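Local coordinates for 3-carboxy-cis,cis-muconate cycloisomerase (Acinetobacter calcoaceticus, PDB 1Q5N), which belongs to the largely helical fumarase/aspartase superfamily of enzymes and assembles from four copies of one long, bundle-forming chain, at residues A[132-135]-A[136-139]; A[6-9]-A[10-13]; A[299-302]-A[303-307]; A[174-177]-A[178-181]. All blocks are in the same frame, centred on the assembly; numbering follows the deposited sequence.

Contact 1: A[132-135]-A[136-139]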
ATOM      1  N   GLN A 132      17.328  -4.804 -20.808  1.00 33.51           N
ATOM      2  CA  GLN A 132      17.358  -3.367 -20.505  1.00 33.42           C
ATOM      3  C   GLN A 132      18.300  -3.124 -19.324  1.00 33.17           C
ATOM      4  O   GLN A 132      19.102  -2.215 -19.341  1.00 32.81           O
ATOM      5  CB  GLN A 132      15.986  -2.865 -20.135  1.00 33.57           C
ATOM      6  CG  GLN A 132      14.992  -2.909 -21.264  1.00 32.99           C
ATOM      7  CD  GLN A 132      13.616  -2.463 -20.778  1.00 35.46           C
ATOM      8  OE1 GLN A 132      13.032  -3.116 -19.929  1.00 36.04           O
ATOM      9  NE2 GLN A 132      13.103  -1.347 -21.305  1.00 35.10           N
ATOM     10  N   VAL A 133      18.242  -3.971 -18.304  1.00 33.69           N
ATOM     11  CA  VAL A 133      19.125  -3.766 -17.162  1.00 33.66           C
ATOM     12  C   VAL A 133      20.598  -3.910 -17.571  1.00 35.99           C
ATOM     13  O   VAL A 133      21.460  -3.164 -17.089  1.00 35.06           O
ATOM     14  CB  VAL A 133      18.811  -4.749 -16.045  1.00 31.95           C
ATOM     15  CG1 VAL A 133      19.874  -4.679 -14.972  1.00 29.82           C
ATOM     16  CG2 VAL A 133      17.429  -4.436 -15.487  1.00 31.79           C
ATOM     17  N   GLN A 134      20.870  -4.884 -18.444  1.00 35.73           N
ATOM     18  CA  GLN A 134      22.201  -5.156 -18.939  1.00 34.99           C
ATOM     19  C   GLN A 134      22.734  -3.887 -19.676  1.00 34.62           C
ATOM     20  O   GLN A 134      23.871  -3.498 -19.470  1.00 32.15           O
ATOM     21  CB  GLN A 134      22.127  -6.351 -19.909  1.00 39.09           C
ATOM     22  CG  GLN A 134      23.444  -6.777 -20.505  1.00 44.48           C
ATOM     23  CD  GLN A 134      24.428  -7.278 -19.429  1.00 49.05           C
ATOM     24  OE1 GLN A 134      24.112  -8.194 -18.661  1.00 51.84           O
ATOM     25  NE2 GLN A 134      25.628  -6.680 -19.382  1.00 50.72           N
ATOM     26  N   GLN A 135      21.933  -3.275 -20.542  1.00 32.55           N
ATOM     27  CA  GLN A 135      22.378  -2.072 -21.224  1.00 34.65           C
ATOM     28  C   GLN A 135      22.567  -0.894 -20.249  1.00 35.12           C
ATOM     29  O   GLN A 135      23.503  -0.099 -20.416  1.00 35.25           O
ATOM     30  CB  GLN A 135      21.385  -1.645 -22.286  1.00 36.15           C
ATOM     31  CG  GLN A 135      21.321  -2.562 -23.400  1.00 41.58           C
ATOM     32  CD  GLN A 135      20.323  -2.074 -24.383  1.00 46.72           C
ATOM     33  OE1 GLN A 135      20.617  -1.168 -25.175  1.00 52.86           O
ATOM     34  NE2 GLN A 135      19.114  -2.636 -24.340  1.00 47.49           N
ATOM     35  N   CYS A 136      21.657  -0.764 -19.271  1.00 32.17           N
ATOM     36  CA  CYS A 136      21.779   0.277 -18.270  1.00 31.50           C
ATOM     37  C   CYS A 136      23.101   0.056 -17.535  1.00 29.79           C
ATOM     38  O   CYS A 136      23.842   1.006 -17.315  1.00 29.12           O
ATOM     39  CB  CYS A 136      20.601   0.250 -17.251  1.00 29.01           C
ATOM     40  SG  CYS A 136      19.102   0.996 -17.905  1.00 31.78           S
ATOM     41  N   TYR A 137      23.385  -1.183 -17.144  1.00 29.25           N
ATOM     42  CA  TYR A 137      24.638  -1.505 -16.439  1.00 30.62           C
ATOM     43  C   TYR A 137      25.896  -1.092 -17.261  1.00 34.01           C
ATOM     44  O   TYR A 137      26.790  -0.385 -16.773  1.00 34.63           O
ATOM     45  CB  TYR A 137      24.669  -2.988 -16.161  1.00 28.12           C
ATOM     46  CG  TYR A 137      25.903  -3.497 -15.438  1.00 29.97           C
ATOM     47  CD1 TYR A 137      26.368  -2.875 -14.284  1.00 28.91           C
ATOM     48  CD2 TYR A 137      26.517  -4.694 -15.839  1.00 30.55           C
ATOM     49  CE1 TYR A 137      27.367  -3.413 -13.541  1.00 30.26           C
ATOM     50  CE2 TYR A 137      27.543  -5.265 -15.088  1.00 32.29           C
ATOM     51  CZ  TYR A 137      27.958  -4.633 -13.944  1.00 33.36           C
ATOM     52  OH  TYR A 137      28.915  -5.242 -13.156  1.00 35.07           O
ATOM     53  N   GLU A 138      25.937  -1.538 -18.511  1.00 35.74           N
ATOM     54  CA  GLU A 138      27.038  -1.255 -19.423  1.00 38.13           C
ATOM     55  C   GLU A 138      27.237   0.232 -19.579  1.00 36.88           C
ATOM     56  O   GLU A 138      28.362   0.735 -19.403  1.00 33.97           O
ATOM     57  CB  GLU A 138      26.781  -1.885 -20.797  1.00 39.12           C
ATOM     58  CG  GLU A 138      27.150  -3.348 -20.735  1.00 47.60           C
ATOM     59  CD  GLU A 138      26.793  -4.120 -21.995  1.00 52.41           C
ATOM     60  OE1 GLU A 138      26.143  -3.551 -22.922  1.00 55.71           O
ATOM     61  OE2 GLU A 138      27.156  -5.311 -22.039  1.00 55.18           O
ATOM     62  N   THR A 139      26.151   0.916 -19.928  1.00 35.35           N
ATOM     63  CA  THR A 139      26.201   2.352 -20.077  1.00 35.83           C
ATOM     64  C   THR A 139      26.632   3.037 -18.737  1.00 36.20           C
ATOM     65  O   THR A 139      27.488   3.924 -18.748  1.00 36.76           O
ATOM     66  CB  THR A 139      24.856   2.866 -20.564  1.00 37.28           C
ATOM     67  OG1 THR A 139      24.492   2.145 -21.747  1.00 39.43           O
ATOM     68  CG2 THR A 139      24.912   4.339 -20.871  1.00 35.54           C
TER

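Contact 2: A[6-9]-A[10-13]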
ATOM      1  N   GLN A   6      -4.438   3.867 -23.848  1.00 59.02           N
ATOM      2  CA  GLN A   6      -3.509   4.075 -25.021  1.00 58.03           C
ATOM      3  C   GLN A   6      -2.689   5.398 -25.075  1.00 55.57           C
ATOM      4  O   GLN A   6      -1.487   5.385 -25.381  1.00 54.24           O
ATOM      5  CB  GLN A   6      -4.288   3.905 -26.321  1.00 61.73           C
ATOM      6  CG  GLN A   6      -3.568   4.436 -27.588  1.00 68.10           C
ATOM      7  CD  GLN A   6      -4.250   3.974 -28.907  1.00 74.11           C
ATOM      8  OE1 GLN A   6      -5.509   3.998 -29.041  1.00 75.66           O
ATOM      9  NE2 GLN A   6      -3.423   3.553 -29.889  1.00 75.25           N
ATOM     10  N   LEU A   7      -3.315   6.543 -24.806  1.00 52.38           N
ATOM     11  CA  LEU A   7      -2.561   7.810 -24.812  1.00 50.02           C
ATOM     12  C   LEU A   7      -1.459   7.802 -23.767  1.00 49.10           C
ATOM     13  O   LEU A   7      -0.414   8.395 -23.980  1.00 50.08           O
ATOM     14  CB  LEU A   7      -3.454   9.015 -24.512  1.00 49.42           C
ATOM     15  CG  LEU A   7      -4.374   9.598 -25.585  1.00 48.88           C
ATOM     16  CD1 LEU A   7      -5.118  10.827 -24.999  1.00 46.57           C
ATOM     17  CD2 LEU A   7      -3.547   9.963 -26.811  1.00 46.11           C
ATOM     18  N   TYR A   8      -1.698   7.136 -22.632  1.00 47.69           N
ATOM     19  CA  TYR A   8      -0.721   7.067 -21.552  1.00 47.24           C
ATOM     20  C   TYR A   8       0.342   5.998 -21.708  1.00 47.82           C
ATOM     21  O   TYR A   8       1.364   6.048 -21.033  1.00 47.67           O
ATOM     22  CB  TYR A   8      -1.397   6.805 -20.218  1.00 46.79           C
ATOM     23  CG  TYR A   8      -2.222   7.946 -19.710  1.00 44.70           C
ATOM     24  CD1 TYR A   8      -1.747   9.257 -19.762  1.00 44.13           C
ATOM     25  CD2 TYR A   8      -3.493   7.718 -19.195  1.00 44.24           C
ATOM     26  CE1 TYR A   8      -2.543  10.335 -19.309  1.00 44.83           C
ATOM     27  CE2 TYR A   8      -4.284   8.766 -18.746  1.00 44.76           C
ATOM     28  CZ  TYR A   8      -3.811  10.072 -18.805  1.00 44.38           C
ATOM     29  OH  TYR A   8      -4.629  11.103 -18.357  1.00 47.21           O
ATOM     30  N   ALA A   9       0.082   5.031 -22.577  1.00 47.14           N
ATOM     31  CA  ALA A   9       1.000   3.928 -22.804  1.00 46.64           C
ATOM     32  C   ALA A   9       2.335   4.460 -23.273  1.00 45.30           C
ATOM     33  O   ALA A   9       3.392   3.933 -22.943  1.00 43.58           O
ATOM     34  CB  ALA A   9       0.413   2.993 -23.856  1.00 46.23           C
ATOM     35  N   SER A  10       2.261   5.542 -24.022  1.00 45.36           N
ATOM     36  CA  SER A  10       3.439   6.154 -24.605  1.00 47.02           C
ATOM     37  C   SER A  10       4.289   6.870 -23.565  1.00 46.21           C
ATOM     38  O   SER A  10       5.516   6.983 -23.668  1.00 45.64           O
ATOM     39  CB  SER A  10       2.975   7.136 -25.678  1.00 50.85           C
ATOM     40  OG  SER A  10       4.056   7.967 -26.074  1.00 57.23           O
ATOM     41  N   LEU A  11       3.603   7.351 -22.547  1.00 44.61           N
ATOM     42  CA  LEU A  11       4.236   8.067 -21.455  1.00 42.85           C
ATOM     43  C   LEU A  11       4.911   7.159 -20.397  1.00 40.60           C
ATOM     44  O   LEU A  11       6.018   7.423 -19.974  1.00 38.97           O
ATOM     45  CB  LEU A  11       3.162   8.879 -20.755  1.00 44.99           C
ATOM     46  CG  LEU A  11       3.347  10.371 -20.673  1.00 46.34           C
ATOM     47  CD1 LEU A  11       2.250  10.903 -19.811  1.00 46.02           C
ATOM     48  CD2 LEU A  11       4.732  10.687 -20.110  1.00 47.43           C
ATOM     49  N   PHE A  12       4.226   6.081 -19.996  1.00 36.84           N
ATOM     50  CA  PHE A  12       4.694   5.221 -18.927  1.00 34.35           C
ATOM     51  C   PHE A  12       5.182   3.810 -19.253  1.00 34.20           C
ATOM     52  O   PHE A  12       5.964   3.257 -18.501  1.00 32.81           O
ATOM     53  CB  PHE A  12       3.582   5.094 -17.886  1.00 32.16           C
ATOM     54  CG  PHE A  12       3.045   6.409 -17.404  1.00 32.44           C
ATOM     55  CD1 PHE A  12       3.851   7.273 -16.651  1.00 31.20           C
ATOM     56  CD2 PHE A  12       1.708   6.760 -17.646  1.00 31.70           C
ATOM     57  CE1 PHE A  12       3.332   8.501 -16.151  1.00 32.90           C
ATOM     58  CE2 PHE A  12       1.172   7.966 -17.152  1.00 32.66           C
ATOM     59  CZ  PHE A  12       1.981   8.839 -16.387  1.00 32.38           C
ATOM     60  N   TYR A  13       4.749   3.227 -20.361  1.00 34.23           N
ATOM     61  CA  TYR A  13       5.148   1.854 -20.587  1.00 36.91           C
ATOM     62  C   TYR A  13       6.190   1.688 -21.642  1.00 37.86           C
ATOM     63  O   TYR A  13       6.764   2.650 -22.117  1.00 38.78           O
ATOM     64  CB  TYR A  13       3.939   0.997 -20.914  1.00 35.61           C
ATOM     65  CG  TYR A  13       2.772   1.187 -19.962  1.00 35.44           C
ATOM     66  CD1 TYR A  13       2.968   1.251 -18.572  1.00 34.83           C
ATOM     67  CD2 TYR A  13       1.463   1.254 -20.443  1.00 36.77           C
ATOM     68  CE1 TYR A  13       1.905   1.387 -17.693  1.00 33.38           C
ATOM     69  CE2 TYR A  13       0.369   1.377 -19.561  1.00 38.78           C
ATOM     70  CZ  TYR A  13       0.606   1.454 -18.173  1.00 37.86           C
ATOM     71  OH  TYR A  13      -0.461   1.664 -17.300  1.00 40.19           O
TER

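Contact 3: A[299-302]-A[303-307]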
ATOM      1  N   ALA A 299       7.794   4.983  -9.759  1.00 25.06           N
ATOM      2  CA  ALA A 299       8.342   4.709  -8.425  1.00 27.35           C
ATOM      3  C   ALA A 299       7.331   4.973  -7.278  1.00 26.76           C
ATOM      4  O   ALA A 299       7.623   4.696  -6.107  1.00 29.42           O
ATOM      5  CB  ALA A 299       9.609   5.517  -8.204  1.00 26.05           C
ATOM      6  N   ASN A 300       6.201   5.571  -7.631  1.00 26.25           N
ATOM      7  CA  ASN A 300       5.055   5.841  -6.722  1.00 27.44           C
ATOM      8  C   ASN A 300       4.062   4.631  -6.893  1.00 27.63           C
ATOM      9  O   ASN A 300       3.637   3.994  -5.921  1.00 29.04           O
ATOM     10  CB  ASN A 300       4.357   7.164  -7.163  1.00 26.59           C
ATOM     11  CG  ASN A 300       2.903   7.315  -6.642  1.00 27.68           C
ATOM     12  OD1 ASN A 300       2.575   8.347  -6.034  1.00 32.41           O
ATOM     13  ND2 ASN A 300       2.033   6.344  -6.907  1.00 22.45           N
ATOM     14  N   ARG A 301       3.748   4.304  -8.149  1.00 26.41           N
ATOM     15  CA  ARG A 301       2.791   3.278  -8.490  1.00 27.57           C
ATOM     16  C   ARG A 301       3.220   1.802  -8.172  1.00 28.31           C
ATOM     17  O   ARG A 301       2.416   0.996  -7.652  1.00 25.72           O
ATOM     18  CB  ARG A 301       2.457   3.501  -9.970  1.00 31.56           C
ATOM     19  CG  ARG A 301       1.163   2.905 -10.505  1.00 41.01           C
ATOM     20  CD  ARG A 301      -0.142   3.544  -9.948  1.00 47.77           C
ATOM     21  NE  ARG A 301      -1.344   2.769 -10.335  1.00 52.51           N
ATOM     22  CZ  ARG A 301      -1.583   2.307 -11.583  1.00 55.78           C
ATOM     23  NH1 ARG A 301      -0.709   2.511 -12.569  1.00 53.16           N
ATOM     24  NH2 ARG A 301      -2.726   1.673 -11.890  1.00 57.51           N
ATOM     25  N   VAL A 302       4.488   1.454  -8.446  1.00 25.45           N
ATOM     26  CA  VAL A 302       4.946   0.100  -8.208  1.00 23.43           C
ATOM     27  C   VAL A 302       4.858  -0.289  -6.730  1.00 23.91           C
ATOM     28  O   VAL A 302       4.397  -1.402  -6.428  1.00 25.63           O
ATOM     29  CB  VAL A 302       6.371  -0.149  -8.857  1.00 22.42           C
ATOM     30  CG1 VAL A 302       6.928  -1.500  -8.435  1.00 20.11           C
ATOM     31  CG2 VAL A 302       6.194  -0.209 -10.384  1.00 23.39           C
ATOM     32  N   PRO A 303       5.284   0.592  -5.789  1.00 24.11           N
ATOM     33  CA  PRO A 303       5.168   0.222  -4.361  1.00 24.42           C
ATOM     34  C   PRO A 303       3.712  -0.063  -3.977  1.00 25.69           C
ATOM     35  O   PRO A 303       3.445  -0.986  -3.157  1.00 24.69           O
ATOM     36  CB  PRO A 303       5.703   1.450  -3.622  1.00 25.05           C
ATOM     37  CG  PRO A 303       6.828   1.940  -4.592  1.00 25.62           C
ATOM     38  CD  PRO A 303       6.072   1.833  -5.947  1.00 22.44           C
ATOM     39  N   ALA A 304       2.775   0.718  -4.545  1.00 24.78           N
ATOM     40  CA  ALA A 304       1.343   0.492  -4.267  1.00 26.89           C
ATOM     41  C   ALA A 304       0.921  -0.852  -4.860  1.00 27.89           C
ATOM     42  O   ALA A 304       0.239  -1.598  -4.210  1.00 29.20           O
ATOM     43  CB  ALA A 304       0.468   1.625  -4.860  1.00 25.77           C
ATOM     44  N   LEU A 305       1.328  -1.159  -6.098  1.00 28.93           N
ATOM     45  CA  LEU A 305       0.973  -2.443  -6.702  1.00 29.63           C
ATOM     46  C   LEU A 305       1.582  -3.636  -5.900  1.00 31.17           C
ATOM     47  O   LEU A 305       0.986  -4.753  -5.888  1.00 30.51           O
ATOM     48  CB  LEU A 305       1.429  -2.497  -8.158  1.00 29.10           C
ATOM     49  CG  LEU A 305       0.679  -1.486  -9.034  1.00 32.75           C
ATOM     50  CD1 LEU A 305       1.407  -1.374 -10.359  1.00 32.12           C
ATOM     51  CD2 LEU A 305      -0.783  -1.918  -9.265  1.00 31.06           C
ATOM     52  N   MET A 306       2.724  -3.398  -5.231  1.00 28.71           N
ATOM     53  CA  MET A 306       3.361  -4.438  -4.435  1.00 29.34           C
ATOM     54  C   MET A 306       2.421  -4.826  -3.282  1.00 29.95           C
ATOM     55  O   MET A 306       2.329  -6.020  -2.941  1.00 28.62           O
ATOM     56  CB  MET A 306       4.691  -3.967  -3.812  1.00 29.84           C
ATOM     57  CG  MET A 306       5.921  -3.983  -4.714  1.00 34.18           C
ATOM     58  SD  MET A 306       6.243  -5.620  -5.436  1.00 40.86           S
ATOM     59  CE  MET A 306       5.991  -5.160  -6.963  1.00 33.85           C
ATOM     60  N   SER A 307       1.764  -3.828  -2.672  1.00 27.78           N
ATOM     61  CA  SER A 307       0.846  -4.106  -1.575  1.00 30.30           C
ATOM     62  C   SER A 307      -0.208  -5.108  -2.090  1.00 29.82           C
ATOM     63  O   SER A 307      -0.500  -6.121  -1.464  1.00 30.92           O
ATOM     64  CB  SER A 307       0.186  -2.811  -1.096  1.00 31.04           C
ATOM     65  OG  SER A 307      -1.147  -3.027  -0.670  1.00 40.09           O
TER

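Contact 4: A[174-177]-A[178-181]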
ATOM      1  N   ALA A 174      25.674   1.627 -11.115  1.00 32.25           N
ATOM      2  CA  ALA A 174      26.103   0.475 -11.885  1.00 31.02           C
ATOM      3  C   ALA A 174      26.067  -0.760 -11.000  1.00 30.55           C
ATOM      4  O   ALA A 174      25.491  -1.780 -11.351  1.00 30.70           O
ATOM      5  CB  ALA A 174      27.534   0.694 -12.444  1.00 31.47           C
ATOM      6  N   SER A 175      26.695  -0.670  -9.847  1.00 29.72           N
ATOM      7  CA  SER A 175      26.731  -1.812  -8.947  1.00 29.33           C
ATOM      8  C   SER A 175      25.284  -2.242  -8.538  1.00 30.69           C
ATOM      9  O   SER A 175      25.023  -3.430  -8.321  1.00 31.34           O
ATOM     10  CB  SER A 175      27.592  -1.432  -7.724  1.00 28.97           C
ATOM     11  OG  SER A 175      27.755  -2.502  -6.826  1.00 31.79           O
ATOM     12  N   ALA A 176      24.353  -1.283  -8.445  1.00 29.09           N
ATOM     13  CA  ALA A 176      22.986  -1.626  -8.078  1.00 29.22           C
ATOM     14  C   ALA A 176      22.383  -2.421  -9.269  1.00 29.95           C
ATOM     15  O   ALA A 176      21.672  -3.420  -9.084  1.00 28.99           O
ATOM     16  CB  ALA A 176      22.169  -0.363  -7.798  1.00 26.84           C
ATOM     17  N   PHE A 177      22.666  -1.987 -10.490  1.00 29.47           N
ATOM     18  CA  PHE A 177      22.150  -2.726 -11.629  1.00 31.75           C
ATOM     19  C   PHE A 177      22.747  -4.161 -11.674  1.00 34.04           C
ATOM     20  O   PHE A 177      22.042  -5.127 -12.015  1.00 34.24           O
ATOM     21  CB  PHE A 177      22.453  -2.004 -12.933  1.00 30.31           C
ATOM     22  CG  PHE A 177      21.587  -0.830 -13.172  1.00 30.72           C
ATOM     23  CD1 PHE A 177      20.185  -0.957 -13.096  1.00 30.89           C
ATOM     24  CD2 PHE A 177      22.130   0.379 -13.563  1.00 30.29           C
ATOM     25  CE1 PHE A 177      19.315   0.110 -13.439  1.00 29.35           C
ATOM     26  CE2 PHE A 177      21.268   1.475 -13.915  1.00 31.47           C
ATOM     27  CZ  PHE A 177      19.852   1.325 -13.852  1.00 28.77           C
ATOM     28  N   LYS A 178      24.020  -4.297 -11.309  1.00 33.42           N
ATOM     29  CA  LYS A 178      24.621  -5.608 -11.323  1.00 34.71           C
ATOM     30  C   LYS A 178      23.922  -6.510 -10.304  1.00 32.45           C
ATOM     31  O   LYS A 178      23.662  -7.663 -10.598  1.00 32.26           O
ATOM     32  CB  LYS A 178      26.147  -5.487 -11.101  1.00 36.38           C
ATOM     33  CG  LYS A 178      26.720  -6.223  -9.955  1.00 41.27           C
ATOM     34  CD  LYS A 178      27.121  -7.643 -10.260  1.00 41.03           C
ATOM     35  CE  LYS A 178      27.566  -8.257  -8.923  1.00 42.25           C
ATOM     36  NZ  LYS A 178      27.818  -9.744  -9.011  1.00 42.78           N
ATOM     37  N   ARG A 179      23.582  -6.002  -9.123  1.00 32.31           N
ATOM     38  CA  ARG A 179      22.868  -6.856  -8.156  1.00 31.29           C
ATOM     39  C   ARG A 179      21.458  -7.253  -8.711  1.00 31.26           C
ATOM     40  O   ARG A 179      20.930  -8.331  -8.401  1.00 32.11           O
ATOM     41  CB  ARG A 179      22.760  -6.161  -6.791  1.00 29.68           C
ATOM     42  CG  ARG A 179      24.061  -6.046  -6.076  1.00 28.73           C
ATOM     43  CD  ARG A 179      23.846  -5.543  -4.650  1.00 30.08           C
ATOM     44  NE  ARG A 179      23.336  -4.153  -4.576  1.00 31.46           N
ATOM     45  CZ  ARG A 179      24.069  -3.051  -4.787  1.00 31.39           C
ATOM     46  NH1 ARG A 179      25.354  -3.140  -5.101  1.00 31.73           N
ATOM     47  NH2 ARG A 179      23.539  -1.848  -4.635  1.00 31.40           N
ATOM     48  N   ASP A 180      20.870  -6.399  -9.545  1.00 30.25           N
ATOM     49  CA  ASP A 180      19.601  -6.724 -10.154  1.00 32.58           C
ATOM     50  C   ASP A 180      19.766  -7.866 -11.170  1.00 34.35           C
ATOM     51  O   ASP A 180      18.897  -8.741 -11.284  1.00 34.41           O
ATOM     52  CB  ASP A 180      19.009  -5.522 -10.874  1.00 32.24           C
ATOM     53  CG  ASP A 180      18.530  -4.450  -9.914  1.00 33.06           C
ATOM     54  OD1 ASP A 180      18.144  -4.797  -8.768  1.00 30.46           O
ATOM     55  OD2 ASP A 180      18.523  -3.261 -10.314  1.00 31.41           O
ATOM     56  N   LEU A 181      20.850  -7.814 -11.934  1.00 33.65           N
ATOM     57  CA  LEU A 181      21.151  -8.862 -12.897  1.00 34.78           C
ATOM     58  C   LEU A 181      21.319 -10.203 -12.121  1.00 33.75           C
ATOM     59  O   LEU A 181      20.841 -11.235 -12.554  1.00 35.40           O
ATOM     60  CB  LEU A 181      22.433  -8.516 -13.647  1.00 33.01           C
ATOM     61  CG  LEU A 181      22.376  -8.042 -15.093  1.00 36.23           C
ATOM     62  CD1 LEU A 181      21.006  -7.736 -15.627  1.00 33.92           C
ATOM     63  CD2 LEU A 181      23.276  -6.848 -15.165  1.00 37.37           C
TER
HETATM   64  O   HOH W   1      19.918  -3.220  -6.919  1.00 36.97           O

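Contact 1: A[132-135]-A[136-139]
Thr-139 doubles back on Gln-135 one helical turn earlier, and its hydroxyl OG1 donates to Gln-135 O over 2.8 Å. The backbone N of Thr-139 reaches the same oxygen, Gln-135 O, at 2.9 Å, from the opposite face of the carbonyl plane. OG1 can do this because it sits anti to the carbonyl carbon of its own residue (chi1 -53°). The remaining backbone bonds are ordinary helical ones: Cys-136 N to Gln-132 O, Tyr-137 N to Val-133 O (2.8 Å) and Glu-138 N to Gln-134 O. Among polar side-chain ends, Gln-134 NE2 gives Glu-138 OE2 a weak hydrogen bond of 3.4 Å, with the amide and carboxylate planes turned 67° apart. The bend of the Gln-134 chain at chi2 also brings NE2 to the edge of the Tyr-137 ring, close to the ring plane, 4.2 Å from Tyr-137 CD2. Outside the turn, Val-133, Cys-136 and Tyr-137 pack against helix 166-191, and the Gln-135 chain lies on Leu-346 and Lys-350 of helix 323-351. The OG1 bond to Gln-135 O satisfies the hydroxyl within its own helix and favours this Thr-139 rotamer, whereas the long Gln-134 to Glu-138 bond implies a looser hold on that carboxylate.

Contact 2: A[6-9]-A[10-13]
Tyr-8 and Phe-12 run side by side, pointing the same way, and form the denser half of this turn. Tyr-8 CB lies 4.0 Å from Phe-12 CD2, and Tyr-8 CD1 is 4.1 Å from Phe-12 CE2. Tyr-8 O takes a hydrogen bond from Phe-12 N at 3.0 Å and a weak, bent one from Leu-11 N. Leu-11 CD1 meets the edge of the Tyr-8 ring, while Leu-11 CB sits 4.0 Å above one face of the Phe-12 ring. Tyr-13, its CG anti to the carbonyl carbon (chi1 -48°), sets CD2 3.6 Å from Ala-9 CA, and its N bonds Ala-9 O. The Tyr-13 hydroxyl is held by Glu-333.

The start of the segment is looser: Gln-6 is exposed, its side chain takes no close part in the turn, and the bond from Ala-9 N to Gln-6 O is weak at 3.2 Å. A second subunit closes in on the turn: Ser-10 OG is hydrogen-bonded to its Ala-72 O, and Leu-7 and Tyr-8 pack on its Ile-81. The arrangement is that of a short N-terminal helix, 9-12, that the chain leaves at Tyr-13, lodged between helix 323-351 of its own chain and a neighbouring subunit.

Contact 3: A[299-302]-A[303-307]
A proline kink within helix 290-311 brings Val-302 and Pro-303 together with the residues one turn to either side. Pro-303 N has no hydrogen to give to the preceding turn, and its ring takes up that position instead: CG stands 3.2 Å from Ala-299 O and CD 3.3 Å from Asn-300 O. The Val-302 side chain adjoins the same ring, with Val-302 CB 3.5 Å from Pro-303 CD. Beyond the kink the helical pattern resumes. Leu-305 N bonds Arg-301 O at 2.9 Å with a fairly straight N-H (162°), and Met-306 N bonds Val-302 O in a more bent line (141°).

Helices such as this one pack into the long bundle at the centre of fumarase/aspartase tetramers, and here the segment meets all three other subunits. Pro-303 and Met-306 lie on Tyr-310 of the third subunit, Asn-300 O accepts from Gln-311 NE2 of the second, and Ser-307 OG bonds Ser-307 OG of the fourth.

Two i to i+4 pairs lie along the helix, both buried. Val-302 and Met-306 point the same way. The methionine chain folds at chi2 (-56°) and again at chi3, which carries its methyl CE back to 4.1 Å from Val-302 CG1. On another flank Leu-305 CG rests 3.3 Å from Arg-301 O, and Leu-305 CD1 comes 4.3 Å from Arg-301 CG, alongside the root of the arginine chain. The far end of that chain leaves the turn, and NH1 forms a salt bridge with Glu-333 of helix 323-351.

Contact 4: A[174-177]-A[178-181]
The Arg-179 guanidinium lies with one face over the backbone of the preceding turn: Ala-176 CA is 3.5 Å from its plane, offset toward the rim, and Ser-175 O is on that face too. The Phe-177 ring and the Asp-180 carboxylate are turned 68° to one another, and Phe-177 CD1 approaches Asp-180 OD2 obliquely at 4.0 Å. These groups belong to one stretch of helix 166-191, part of the helical bundle that characterises the fumarase/aspartase fold; Phe-177 touches helices 110-146 and 235-261.

The Arg-179 chain turns at chi3 (-66°), folding the guanidinium back along the helix and bringing Arg-179 NH2 3.8 Å from Ala-176 CB. Arg-179 NH1 stands 3.0 Å from Ser-175 OG, a hydroxyl that is hydrogen-bonded to Glu-448. Arg-179 NE forms a salt bridge with Asp-235 of the third subunit, which places this turn at a subunit interface, and Lys-178 NZ forms one with Asp-182, as Asp-180 OD1 does with Arg-183.

The backbone bonds step from Lys-178 N to Ala-174 O, Arg-179 N to Ser-175 O, Asp-180 N to Ala-176 O (3.1 Å) and Leu-181 N to Phe-177 O. Between carboxylate and backbone sits a water, which donates to Asp-180 OD1 at 3.0 Å and to Ala-176 O at 2.8 Å.

Overall arrangement
From the N terminus the contacts follow in the order 2, 1, 4, 3; each spans eight or nine consecutive residues, so none closes a long loop, and none nests in or crosses another. Contact 2 sits at the start of the chain, contact 1 on helix 110-146, contact 4 on helix 166-191 and contact 3 on helix 290-311. Contacts 1 and 4, centres about 9 Å apart, touch directly: Val-133 meets Leu-181 and Cys-136 meets Phe-177. Contacts 2 and 3 come within about 5 Å at their nearest atoms without touching; both reach helix 323-351, including Glu-333, and the second subunit. Contacts 3 and 4 both reach the third subunit.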